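PDB 6AD3: lovastatin nonaketide synthase mokA from Monascus pilosus, which catalyses, as a type I polyketide synthase, the iterative nine-step building of the nonaketide for monacolin K (lovastatin), the chain here being its condensation domain. Local coordinates for residues Q89-D94 and F417-A422; T131-V136 and Y180-G185; T187-D192 and V203-R208; T355-V360 and G367-L372. The protein carries 1 engineered substitution. All blocks are in the same frame, centred on the assembly; numbering follows the deposited sequence.

Contact 1 (Q89-D94 and F417-A422); sequences QKAADD and FEVPGA
Ala91, near the end of helix 80-91, presses its methyl group against the extended run Val419-Gly421. Its CB lies 3.9 Å from Pro420 O and 4.2 Å from Val419 CG1, so the methyl meets a carbonyl oxygen and one valine methyl. From Ala92 on, the chain follows the loop backbone. Ala92 meets Ala422 methyl to methyl, CB to CB 4.1 Å, while its CA-H is directed at the carbonyl of the same residue, with Ala92 CA 3.4 Å from Ala422 O. Asp93 adds the one direct hydrogen bond: its N donates to Ala422 O at 3.1 Å and 163°. The Asp93 carboxylate turns to the chain beyond, where OD2 takes the N-H of Ala424. At Asp94 the backbone N reaches the same carbonyl through a water, which accepts from Asp94 N (3.0 Å) and donates to Ala422 O (2.8 Å), giving that oxygen two polar partners. This surface contact ties the C-terminal end of helix 80-91 to the loop between helix 408-414 and strand 435-440, with Val419 and Pro420 also resting on Leu88 of helix 80-91.

Contact 2 (T131-V136 and Y180-G185); sequences TGFAAV and YDITAG
Ile182 opens a short 3-10 turn and meets Phe133 through both its carbonyl and its side chain. Ile182 O accepts the N-H of Phe133 at 3.0 Å and 148°, the donor standing above the carbonyl plane, not on a lone pair. The N-H of Gly185, closing the turn, reaches the same oxygen from the opposite face, so two bonds grip Ile182 O. With chi1 at 64°, CG1 of Ile182 sits between the backbone N and the carbonyl carbon, and CD1 at its far end lands 3.9 Å from Phe133 CB. The phenyl ring turns its edge to this carbonyl, with Ile182 O near the ring plane. At Thr183 the backbone takes over: Thr183 CA is 3.2 Å from Phe133 O, its C-H aimed at that oxygen at 154°. Gly185, at a positive phi, sends a second such contact, CA to Thr131 O at 3.4 Å. With glycine on both sides, the backbones approach to 3.8 Å between Gly132 CA and Gly185 CA. Strand 131-135 is an edge strand of a three-stranded antiparallel sheet, where Gly132 and Ala134 bond to strand 145-150. Its other side is thus met here by one N-H...O bond and two CA-H...O contacts, a backbone seam supplemented by the Phe133-Ile182 packing, which implies that the turn covers the sheet edge without extending it as a strand.

Contact 3 (T187-D192 and V203-R208); sequences TLRLVD and VVAYHR
Arg189 and Ala205 form a hydrogen-bonded antiparallel pair in which each backbone N donates to the other's O: Arg189 N to Ala205 O at 2.8 Å, and Ala205 N to Arg189 O at 2.9 Å and 177°. Val191 and Val203 repeat the exchange, Val203 N reaching Val191 O at 2.7 Å. A fifth bond, His207 N to Thr187 O (2.9 Å), extends the bonding to His207. These strands are the two arms of a beta hairpin, in the middle of a five-stranded mixed sheet. From His207 the sequence corresponds to the HHxxxDG signature of condensation domains, with Arg208 at the second histidine's place and Asp212 as its aspartate. Backbone groups turned away from the partner arm bond to neighbours: Leu190 and Asp192 to strand 157-161, Val204 and Tyr206 to strand 100-107, and Leu188 N to Asn155. Bent at chi2 (-91°), Arg189 folds back so that NH1 gives a hydrogen bond to Leu188 O from above its carbonyl plane, while also pairing with Asp186; NE goes to Thr178. On the face of Leu188 and Leu190, Leu188 CD2 packs on Tyr206 CB at 3.5 Å, and Leu190 CD2 lies beside Val204 CG2.

Contact 4 (T355-V360 and G367-L372); sequences TNRTNV and GFFANL
Arg357 and Phe369 form the centre of a partly buried, mainly side-chain contact between the two ends of the excursion that leads from strand 348-354 through helix 360-364 into strand 371-377. The two strands are antiparallel neighbours at the border of the six-stranded mixed sheet, and no hydrogen bond crosses between the two segments. Phe369 CD2 sits over one face of the guanidinium, displaced toward its rim on the NH2 side: it is 3.3 Å from Arg357 NH2 and 3.5 Å from Arg357 CZ. Guanidinium and ring planes stand 59° apart, so the groups do not stack flat. The arginine reaches this far because its chain is extended from CG to NE.

Its charge is answered from outside the two segments by Asp212, the acidic residue of the sequence resembling the HHxxxDG signature. Arg357 NH2 makes a salt bridge to Asp212, whose carboxylate also accepts the N-H of Phe369, so one acid helps to position both partners; NH1 bonds to the carbonyls of Glu362 and Gly365. At the start of the loop, Thr355 OG1 accepts Arg357 N at 3.3 Å in an ST turn, bracing the backbone that carries the arginine. Asn356 brings its CB to 3.4 Å from Phe369 O. The Asn356 and Asn371 side chains cross at an oblique angle, their amide planes 25° apart, and the Asn371 amide is engaged by the backbone of Val406 and Tyr408. The closest backbone approach sets two acceptors together, Thr355 O lying 3.4 Å from Phe369 O.

Contact 3 is the buried one, a hairpin inside a sheet held by regular backbone bonds; contact 1 is a surface contact, and contacts 2 and 4 are partly buried. Contacts 1 and 2 each depend on a single direct hydrogen bond, to a carbonyl in a loop (Ala422) and in a 3-10 turn (Ile182), whereas contact 4 has none across its segments and relies on a cationic side chain beside an aromatic ring. The end of contact 3 after strand 199-206 touches the other three: His207 meets Gln89 of contact 1 and Ile182 of contact 2, and Arg208 makes a cation-pi contact with Phe368 of contact 4. Tyr180 also packs against Ala205, joining contact 2 to contact 3.

Contact 1 (Q89-D94 and F417-A422)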
loop_
_atom_site.group_PDB
_atom_site.type_symbol
_atom_site.label_atom_id
_atom_site.label_comp_id
_atom_site.label_asym_id
_atom_site.label_seq_id
_atom_site.Cartn_x
_atom_site.Cartn_y
_atom_site.Cartn_z
ATOM N N GLN A 89 -14.976 2.172 -3.523
ATOM C CA GLN A 89 -15.662 0.886 -3.400
ATOM C C GLN A 89 -17.042 0.975 -4.048
ATOM O O GLN A 89 -17.480 0.063 -4.779
ATOM C CB GLN A 89 -15.802 0.503 -1.924
ATOM C CG GLN A 89 -16.779 -0.630 -1.697
ATOM C CD GLN A 89 -16.793 -1.137 -0.258
ATOM O OE1 GLN A 89 -17.869 -1.394 0.297
ATOM N NE2 GLN A 89 -15.605 -1.497 0.255
ATOM N N LYS A 90 -17.715 2.079 -3.802
ATOM C CA LYS A 90 -19.057 2.297 -4.396
ATOM C C LYS A 90 -19.031 2.327 -5.920
ATOM O O LYS A 90 -19.978 1.919 -6.561
ATOM C CB LYS A 90 -19.668 3.582 -3.867
ATOM C CG LYS A 90 -20.195 3.433 -2.463
ATOM C CD LYS A 90 -21.403 4.312 -2.227
ATOM C CE LYS A 90 -21.113 5.767 -2.537
ATOM N NZ LYS A 90 -21.992 6.238 -3.639
ATOM N N ALA A 91 -17.981 2.893 -6.492
ATOM C CA ALA A 91 -17.878 3.025 -7.934
ATOM C C ALA A 91 -17.522 1.703 -8.640
ATOM O O ALA A 91 -17.701 1.580 -9.848
ATOM C CB ALA A 91 -16.862 4.111 -8.271
ATOM N N ALA A 92 -16.955 0.746 -7.894
ATOM C CA ALA A 92 -16.558 -0.532 -8.443
ATOM C C ALA A 92 -17.761 -1.427 -8.643
ATOM O O ALA A 92 -18.691 -1.427 -7.812
ATOM C CB ALA A 92 -15.569 -1.211 -7.504
ATOM N N ASP A 93 -17.682 -2.273 -9.677
ATOM C CA ASP A 93 -18.674 -3.354 -9.897
ATOM C C ASP A 93 -18.718 -4.329 -8.731
ATOM O O ASP A 93 -19.782 -4.844 -8.385
ATOM C CB ASP A 93 -18.365 -4.133 -11.226
ATOM C CG ASP A 93 -18.692 -3.302 -12.511
ATOM O OD1 ASP A 93 -19.257 -2.203 -12.386
ATOM O OD2 ASP A 93 -18.327 -3.745 -13.620
ATOM N N ASP A 94 -17.545 -4.698 -8.226
ATOM C CA ASP A 94 -17.407 -5.760 -7.215
ATOM C C ASP A 94 -16.300 -5.377 -6.252
ATOM O O ASP A 94 -15.101 -5.534 -6.558
ATOM C CB ASP A 94 -17.057 -7.083 -7.887
ATOM C CG ASP A 94 -16.849 -8.239 -6.895
ATOM O OD1 ASP A 94 -17.032 -8.092 -5.672
ATOM O OD2 ASP A 94 -16.475 -9.316 -7.369
ATOM N N PHE A 417 -11.224 16.268 -9.566
ATOM C CA PHE A 417 -11.214 14.996 -10.244
ATOM C C PHE A 417 -12.435 14.170 -9.910
ATOM O O PHE A 417 -12.965 14.256 -8.789
ATOM C CB PHE A 417 -9.949 14.218 -9.857
ATOM C CG PHE A 417 -8.706 14.712 -10.556
ATOM C CD1 PHE A 417 -8.401 14.287 -11.864
ATOM C CD2 PHE A 417 -7.835 15.607 -9.922
ATOM C CE1 PHE A 417 -7.308 14.813 -12.540
ATOM C CE2 PHE A 417 -6.717 16.094 -10.582
ATOM C CZ PHE A 417 -6.479 15.726 -11.917
ATOM N N GLU A 418 -12.821 13.306 -10.853
ATOM C CA GLU A 418 -13.823 12.282 -10.615
ATOM C C GLU A 418 -13.203 11.066 -9.891
ATOM O O GLU A 418 -12.005 10.788 -10.013
ATOM C CB GLU A 418 -14.423 11.837 -11.952
ATOM C CG GLU A 418 -15.939 11.691 -11.954
ATOM C CD GLU A 418 -16.668 13.014 -12.132
ATOM O OE1 GLU A 418 -17.240 13.244 -13.224
ATOM O OE2 GLU A 418 -16.743 13.787 -11.157
ATOM N N VAL A 419 -14.017 10.376 -9.116
ATOM C CA VAL A 419 -13.616 9.092 -8.528
ATOM C C VAL A 419 -13.516 8.014 -9.618
ATOM O O VAL A 419 -14.482 7.752 -10.342
ATOM C CB VAL A 419 -14.657 8.650 -7.494
ATOM C CG1 VAL A 419 -14.363 7.250 -7.019
ATOM C CG2 VAL A 419 -14.696 9.635 -6.325
ATOM N N PRO A 420 -12.363 7.360 -9.736
ATOM C CA PRO A 420 -12.263 6.374 -10.808
ATOM C C PRO A 420 -13.027 5.092 -10.486
ATOM O O PRO A 420 -13.139 4.703 -9.300
ATOM C CB PRO A 420 -10.764 6.090 -10.889
ATOM C CG PRO A 420 -10.265 6.332 -9.487
ATOM C CD PRO A 420 -11.141 7.434 -8.920
ATOM N N GLY A 421 -13.507 4.415 -11.529
ATOM C CA GLY A 421 -14.358 3.234 -11.353
ATOM C C GLY A 421 -13.708 1.982 -11.845
ATOM O O GLY A 421 -13.148 1.956 -12.965
ATOM N N ALA A 422 -13.665 0.963 -10.978
ATOM C CA ALA A 422 -13.139 -0.324 -11.371
ATOM C C ALA A 422 -14.273 -1.170 -11.938
ATOM O O ALA A 422 -15.006 -1.822 -11.194
ATOM C CB ALA A 422 -12.492 -1.023 -10.187
HETATM O O HOH W 1 -14.977 -4.246 -9.703
#

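Contact 2 (T131-V136 and Y180-G185)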
loop_
_atom_site.group_PDB
_atom_site.type_symbol
_atom_site.label_atom_id
_atom_site.label_comp_id
_atom_site.label_asym_id
_atom_site.label_seq_id
_atom_site.Cartn_x
_atom_site.Cartn_y
_atom_site.Cartn_z
ATOM N N THR A 131 -15.361 -2.548 14.890
ATOM C CA THR A 131 -16.089 -1.502 14.221
ATOM C C THR A 131 -16.893 -2.039 13.034
ATOM O O THR A 131 -16.388 -2.780 12.184
ATOM C CB THR A 131 -15.130 -0.367 13.792
ATOM O OG1 THR A 131 -14.655 0.310 14.982
ATOM C CG2 THR A 131 -15.833 0.654 12.915
ATOM N N GLY A 132 -18.150 -1.638 12.976
ATOM C CA GLY A 132 -18.924 -1.802 11.764
ATOM C C GLY A 132 -19.129 -0.511 11.020
ATOM O O GLY A 132 -18.818 0.570 11.510
ATOM N N PHE A 133 -19.672 -0.611 9.819
ATOM C CA PHE A 133 -19.802 0.539 8.957
ATOM C C PHE A 133 -21.211 0.526 8.395
ATOM O O PHE A 133 -21.593 -0.392 7.689
ATOM C CB PHE A 133 -18.788 0.495 7.803
ATOM C CG PHE A 133 -17.339 0.531 8.253
ATOM C CD1 PHE A 133 -16.727 -0.595 8.737
ATOM C CD2 PHE A 133 -16.685 1.735 8.352
ATOM C CE1 PHE A 133 -15.459 -0.520 9.299
ATOM C CE2 PHE A 133 -15.414 1.825 8.898
ATOM C CZ PHE A 133 -14.781 0.679 9.327
ATOM N N ALA A 134 -22.005 1.499 8.786
ATOM C CA ALA A 134 -23.467 1.421 8.564
ATOM C C ALA A 134 -23.903 2.605 7.753
ATOM O O ALA A 134 -23.312 3.698 7.832
ATOM C CB ALA A 134 -24.204 1.390 9.893
ATOM N N ALA A 135 -24.950 2.398 6.954
ATOM C CA ALA A 135 -25.544 3.480 6.199
ATOM C C ALA A 135 -26.097 4.500 7.178
ATOM O O ALA A 135 -26.721 4.120 8.171
ATOM C CB ALA A 135 -26.672 2.944 5.307
ATOM N N VAL A 136 -25.946 5.775 6.845
ATOM C CA VAL A 136 -26.679 6.848 7.490
ATOM C C VAL A 136 -27.878 7.303 6.640
ATOM O O VAL A 136 -27.734 7.637 5.476
ATOM C CB VAL A 136 -25.793 8.055 7.745
ATOM C CG1 VAL A 136 -26.498 9.027 8.649
ATOM C CG2 VAL A 136 -24.506 7.617 8.387
ATOM N N TYR A 180 -16.504 -9.579 3.001
ATOM C CA TYR A 180 -16.586 -8.925 4.296
ATOM C C TYR A 180 -17.978 -8.314 4.488
ATOM O O TYR A 180 -18.422 -7.544 3.657
ATOM C CB TYR A 180 -15.529 -7.838 4.397
ATOM C CG TYR A 180 -14.141 -8.379 4.509
ATOM C CD1 TYR A 180 -13.742 -9.037 5.624
ATOM C CD2 TYR A 180 -13.219 -8.196 3.491
ATOM C CE1 TYR A 180 -12.456 -9.587 5.727
ATOM C CE2 TYR A 180 -11.959 -8.780 3.543
ATOM C CZ TYR A 180 -11.573 -9.449 4.681
ATOM O OH TYR A 180 -10.337 -10.034 4.770
ATOM N N ASP A 181 -18.658 -8.670 5.565
ATOM C CA ASP A 181 -19.953 -8.018 5.881
ATOM C C ASP A 181 -19.700 -6.804 6.794
ATOM O O ASP A 181 -19.867 -6.874 8.035
ATOM C CB ASP A 181 -20.880 -9.016 6.547
ATOM C CG ASP A 181 -22.295 -8.451 6.799
ATOM O OD1 ASP A 181 -22.560 -7.292 6.446
ATOM O OD2 ASP A 181 -23.104 -9.185 7.397
ATOM N N ILE A 182 -19.222 -5.715 6.208
ATOM C CA ILE A 182 -18.718 -4.612 7.061
ATOM C C ILE A 182 -19.822 -3.952 7.901
ATOM O O ILE A 182 -19.552 -3.453 8.998
ATOM C CB ILE A 182 -17.923 -3.553 6.259
ATOM C CG1 ILE A 182 -18.801 -2.849 5.249
ATOM C CG2 ILE A 182 -16.735 -4.214 5.554
ATOM C CD1 ILE A 182 -18.137 -1.660 4.612
ATOM N N THR A 183 -21.077 -4.014 7.426
ATOM C CA THR A 183 -22.174 -3.516 8.188
ATOM C C THR A 183 -22.251 -4.164 9.546
ATOM O O THR A 183 -22.550 -3.498 10.524
ATOM C CB THR A 183 -23.535 -3.725 7.467
ATOM O OG1 THR A 183 -23.422 -3.291 6.105
ATOM C CG2 THR A 183 -24.580 -2.891 8.149
ATOM N N ALA A 184 -21.895 -5.435 9.621
ATOM C CA ALA A 184 -21.992 -6.217 10.844
ATOM C C ALA A 184 -20.665 -6.261 11.645
ATOM O O ALA A 184 -20.496 -7.122 12.523
ATOM C CB ALA A 184 -22.451 -7.637 10.505
ATOM N N GLY A 185 -19.669 -5.512 11.175
ATOM C CA GLY A 185 -18.362 -5.528 11.793
ATOM C C GLY A 185 -17.522 -6.734 11.453
ATOM O O GLY A 185 -16.547 -7.014 12.129
#

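Contact 3 (T187-D192 and V203-R208)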
loop_
_atom_site.group_PDB
_atom_site.type_symbol
_atom_site.label_atom_id
_atom_site.label_comp_id
_atom_site.label_asym_id
_atom_site.label_seq_id
_atom_site.Cartn_x
_atom_site.Cartn_y
_atom_site.Cartn_z
ATOM N N THR A 187 -14.778 -7.628 9.307
ATOM C CA THR A 187 -13.801 -6.787 8.643
ATOM C C THR A 187 -12.397 -7.386 8.570
ATOM O O THR A 187 -11.530 -6.825 7.891
ATOM C CB THR A 187 -13.674 -5.423 9.342
ATOM O OG1 THR A 187 -13.208 -5.632 10.695
ATOM C CG2 THR A 187 -15.014 -4.714 9.360
ATOM N N LEU A 188 -12.165 -8.521 9.245
ATOM C CA LEU A 188 -10.812 -9.091 9.376
ATOM C C LEU A 188 -10.909 -10.616 9.286
ATOM O O LEU A 188 -11.958 -11.222 9.659
ATOM C CB LEU A 188 -10.269 -8.773 10.758
ATOM C CG LEU A 188 -9.506 -7.532 11.112
ATOM C CD1 LEU A 188 -8.815 -7.793 12.474
ATOM C CD2 LEU A 188 -8.456 -7.167 10.065
ATOM N N ARG A 189 -9.857 -11.245 8.789
ATOM C CA ARG A 189 -9.662 -12.678 9.009
ATOM C C ARG A 189 -8.305 -12.895 9.626
ATOM O O ARG A 189 -7.343 -12.245 9.241
ATOM C CB ARG A 189 -9.755 -13.468 7.691
ATOM C CG ARG A 189 -10.955 -13.099 6.825
ATOM C CD ARG A 189 -12.142 -13.955 7.146
ATOM N NE ARG A 189 -13.317 -13.567 6.353
ATOM C CZ ARG A 189 -14.291 -12.801 6.804
ATOM N NH1 ARG A 189 -14.097 -12.090 7.904
ATOM N NH2 ARG A 189 -15.365 -12.562 6.035
ATOM N N LEU A 190 -8.275 -13.664 10.710
ATOM C CA LEU A 190 -7.016 -14.032 11.357
ATOM C C LEU A 190 -6.957 -15.541 11.470
ATOM O O LEU A 190 -7.754 -16.106 12.205
ATOM C CB LEU A 190 -6.933 -13.431 12.751
ATOM C CG LEU A 190 -7.007 -11.909 12.833
ATOM C CD1 LEU A 190 -7.260 -11.430 14.245
ATOM C CD2 LEU A 190 -5.752 -11.273 12.278
ATOM N N VAL A 191 -6.141 -16.168 10.615
ATOM C CA VAL A 191 -6.195 -17.615 10.399
ATOM C C VAL A 191 -4.807 -18.212 10.449
ATOM O O VAL A 191 -3.892 -17.761 9.723
ATOM C CB VAL A 191 -6.857 -17.968 9.063
ATOM C CG1 VAL A 191 -6.908 -19.496 8.897
ATOM C CG2 VAL A 191 -8.221 -17.340 8.973
ATOM N N ASP A 192 -4.648 -19.252 11.279
ATOM C CA ASP A 192 -3.407 -20.025 11.360
ATOM C C ASP A 192 -3.657 -21.356 10.714
ATOM O O ASP A 192 -4.387 -22.198 11.297
ATOM C CB ASP A 192 -3.007 -20.227 12.844
ATOM C CG ASP A 192 -1.827 -21.205 13.028
ATOM O OD1 ASP A 192 -1.125 -21.508 12.041
ATOM O OD2 ASP A 192 -1.651 -21.700 14.177
ATOM N N VAL A 203 -2.334 -16.029 8.328
ATOM C CA VAL A 203 -2.885 -15.071 7.409
ATOM C C VAL A 203 -3.611 -13.977 8.193
ATOM O O VAL A 203 -4.508 -14.256 9.012
ATOM C CB VAL A 203 -3.876 -15.740 6.406
ATOM C CG1 VAL A 203 -4.419 -14.717 5.379
ATOM C CG2 VAL A 203 -3.218 -16.910 5.683
ATOM N N VAL A 204 -3.280 -12.733 7.849
ATOM C CA VAL A 204 -4.005 -11.571 8.217
ATOM C C VAL A 204 -4.676 -10.981 6.973
ATOM O O VAL A 204 -4.015 -10.579 6.015
ATOM C CB VAL A 204 -3.080 -10.503 8.858
ATOM C CG1 VAL A 204 -3.861 -9.225 9.106
ATOM C CG2 VAL A 204 -2.441 -11.018 10.128
ATOM N N ALA A 205 -6.006 -10.997 6.969
ATOM C CA ALA A 205 -6.755 -10.463 5.892
ATOM C C ALA A 205 -7.656 -9.355 6.419
ATOM O O ALA A 205 -8.196 -9.450 7.508
ATOM C CB ALA A 205 -7.564 -11.526 5.227
ATOM N N TYR A 206 -7.787 -8.305 5.643
ATOM C CA TYR A 206 -8.491 -7.111 6.082
ATOM C C TYR A 206 -9.212 -6.406 4.968
ATOM O O TYR A 206 -8.708 -6.253 3.841
ATOM C CB TYR A 206 -7.568 -6.128 6.810
ATOM C CG TYR A 206 -6.353 -5.684 6.023
ATOM C CD1 TYR A 206 -5.204 -6.449 6.004
ATOM C CD2 TYR A 206 -6.314 -4.413 5.418
ATOM C CE1 TYR A 206 -4.062 -6.001 5.342
ATOM C CE2 TYR A 206 -5.186 -3.958 4.784
ATOM C CZ TYR A 206 -4.079 -4.754 4.720
ATOM O OH TYR A 206 -2.963 -4.302 4.080
ATOM N N HIS A 207 -10.429 -5.967 5.300
ATOM C CA HIS A 207 -11.091 -4.937 4.537
ATOM C C HIS A 207 -10.246 -3.685 4.575
ATOM O O HIS A 207 -9.575 -3.398 5.572
ATOM C CB HIS A 207 -12.490 -4.669 5.077
ATOM C CG HIS A 207 -13.298 -3.759 4.207
ATOM N ND1 HIS A 207 -14.183 -4.210 3.248
ATOM C CD2 HIS A 207 -13.356 -2.416 4.168
ATOM C CE1 HIS A 207 -14.716 -3.180 2.631
ATOM N NE2 HIS A 207 -14.213 -2.080 3.151
ATOM N N ARG A 208 -10.293 -2.923 3.477
ATOM C CA ARG A 208 -9.550 -1.660 3.357
ATOM C C ARG A 208 -9.740 -0.746 4.560
ATOM O O ARG A 208 -8.813 -0.078 4.957
ATOM C CB ARG A 208 -9.986 -0.947 2.094
ATOM C CG ARG A 208 -9.469 0.484 1.888
ATOM C CD ARG A 208 -8.033 0.534 1.472
ATOM N NE ARG A 208 -7.108 0.203 2.555
ATOM C CZ ARG A 208 -5.802 0.051 2.402
ATOM N NH1 ARG A 208 -5.252 0.168 1.216
ATOM N NH2 ARG A 208 -5.026 -0.233 3.439
#

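Contact 4 (T355-V360 and G367-L372)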
loop_
_atom_site.group_PDB
_atom_site.type_symbol
_atom_site.label_atom_id
_atom_site.label_comp_id
_atom_site.label_asym_id
_atom_site.label_seq_id
_atom_site.Cartn_x
_atom_site.Cartn_y
_atom_site.Cartn_z
ATOM N N THR A 355 3.263 6.146 5.157
ATOM C CA THR A 355 2.433 5.616 6.231
ATOM C C THR A 355 1.511 6.644 6.881
ATOM O O THR A 355 0.493 6.266 7.466
ATOM C CB THR A 355 3.258 5.014 7.369
ATOM O OG1 THR A 355 4.063 6.047 7.964
ATOM C CG2 THR A 355 4.096 3.835 6.904
ATOM N N ASN A 356 1.885 7.911 6.822
ATOM C CA ASN A 356 1.159 8.978 7.514
ATOM C C ASN A 356 1.066 8.704 9.033
ATOM O O ASN A 356 0.079 8.982 9.655
ATOM C CB ASN A 356 -0.219 9.231 6.895
ATOM C CG ASN A 356 -0.694 10.676 7.062
ATOM O OD1 ASN A 356 -1.799 11.019 6.670
ATOM N ND2 ASN A 356 0.137 11.514 7.625
ATOM N N ARG A 357 2.111 8.116 9.586
ATOM C CA ARG A 357 2.215 7.926 11.016
ATOM C C ARG A 357 3.449 8.696 11.471
ATOM O O ARG A 357 4.548 8.363 11.099
ATOM C CB ARG A 357 2.354 6.447 11.330
ATOM C CG ARG A 357 1.115 5.632 11.014
ATOM C CD ARG A 357 1.427 4.157 11.040
ATOM N NE ARG A 357 0.376 3.280 10.535
ATOM C CZ ARG A 357 -0.416 2.547 11.308
ATOM N NH1 ARG A 357 -0.309 2.617 12.615
ATOM N NH2 ARG A 357 -1.319 1.746 10.779
ATOM N N THR A 358 3.192 9.707 12.290
ATOM C CA THR A 358 4.064 10.832 12.555
ATOM C C THR A 358 4.391 11.066 14.048
ATOM O O THR A 358 4.998 12.074 14.392
ATOM C CB THR A 358 3.425 12.134 11.976
ATOM O OG1 THR A 358 2.473 12.678 12.888
ATOM C CG2 THR A 358 2.661 11.865 10.706
ATOM N N ASN A 359 3.933 10.180 14.918
ATOM C CA ASN A 359 4.179 10.275 16.342
ATOM C C ASN A 359 3.923 8.934 17.017
ATOM O O ASN A 359 3.466 8.009 16.394
ATOM C CB ASN A 359 3.380 11.390 16.984
ATOM C CG ASN A 359 1.902 11.131 16.965
ATOM O OD1 ASN A 359 1.458 10.032 17.184
ATOM N ND2 ASN A 359 1.142 12.149 16.694
ATOM N N VAL A 360 4.243 8.848 18.293
ATOM C CA VAL A 360 4.249 7.583 18.979
ATOM C C VAL A 360 2.887 6.913 18.873
ATOM O O VAL A 360 2.808 5.748 18.591
ATOM C CB VAL A 360 4.543 7.855 20.474
ATOM C CG1 VAL A 360 4.247 6.664 21.363
ATOM C CG2 VAL A 360 5.966 8.336 20.642
ATOM N N GLY A 367 -5.388 0.542 12.136
ATOM C CA GLY A 367 -6.379 1.026 11.214
ATOM C C GLY A 367 -5.737 1.462 9.899
ATOM O O GLY A 367 -4.600 1.063 9.580
ATOM N N PHE A 368 -6.505 2.191 9.104
ATOM C CA PHE A 368 -6.131 2.546 7.746
ATOM C C PHE A 368 -5.615 3.979 7.705
ATOM O O PHE A 368 -6.401 4.921 7.690
ATOM C CB PHE A 368 -7.329 2.374 6.809
ATOM C CG PHE A 368 -7.113 2.878 5.422
ATOM C CD1 PHE A 368 -5.885 2.763 4.802
ATOM C CD2 PHE A 368 -8.170 3.453 4.707
ATOM C CE1 PHE A 368 -5.710 3.144 3.479
ATOM C CE2 PHE A 368 -7.990 3.844 3.384
ATOM C CZ PHE A 368 -6.750 3.721 2.788
ATOM N N PHE A 369 -4.295 4.127 7.833
ATOM C CA PHE A 369 -3.645 5.457 7.911
ATOM C C PHE A 369 -2.920 5.804 6.634
ATOM O O PHE A 369 -2.665 6.968 6.385
ATOM C CB PHE A 369 -2.640 5.505 9.041
ATOM C CG PHE A 369 -3.262 5.489 10.406
ATOM C CD1 PHE A 369 -3.712 6.666 10.981
ATOM C CD2 PHE A 369 -3.462 4.290 11.095
ATOM C CE1 PHE A 369 -4.262 6.655 12.260
ATOM C CE2 PHE A 369 -4.006 4.286 12.368
ATOM C CZ PHE A 369 -4.377 5.461 12.959
ATOM N N ALA A 370 -2.550 4.788 5.857
ATOM C CA ALA A 370 -1.651 4.951 4.698
ATOM C C ALA A 370 -2.156 5.947 3.641
ATOM O O ALA A 370 -3.358 6.152 3.449
ATOM C CB ALA A 370 -1.352 3.597 4.060
ATOM N N ASN A 371 -1.212 6.573 2.965
ATOM C CA ASN A 371 -1.517 7.684 2.100
ATOM C C ASN A 371 -0.621 7.612 0.845
ATOM O O ASN A 371 0.304 6.745 0.765
ATOM C CB ASN A 371 -1.252 8.947 2.860
ATOM C CG ASN A 371 -1.811 10.193 2.173
ATOM O OD1 ASN A 371 -2.802 10.145 1.428
ATOM N ND2 ASN A 371 -1.241 11.343 2.545
ATOM N N LEU A 372 -0.880 8.497 -0.097
ATOM C CA LEU A 372 -0.050 8.650 -1.274
ATOM C C LEU A 372 0.243 10.137 -1.465
ATOM O O LEU A 372 -0.612 10.958 -1.219
ATOM C CB LEU A 372 -0.806 8.164 -2.487
ATOM C CG LEU A 372 -1.023 6.666 -2.567
ATOM C CD1 LEU A 372 -2.087 6.342 -3.588
ATOM C CD2 LEU A 372 0.272 5.979 -2.872
#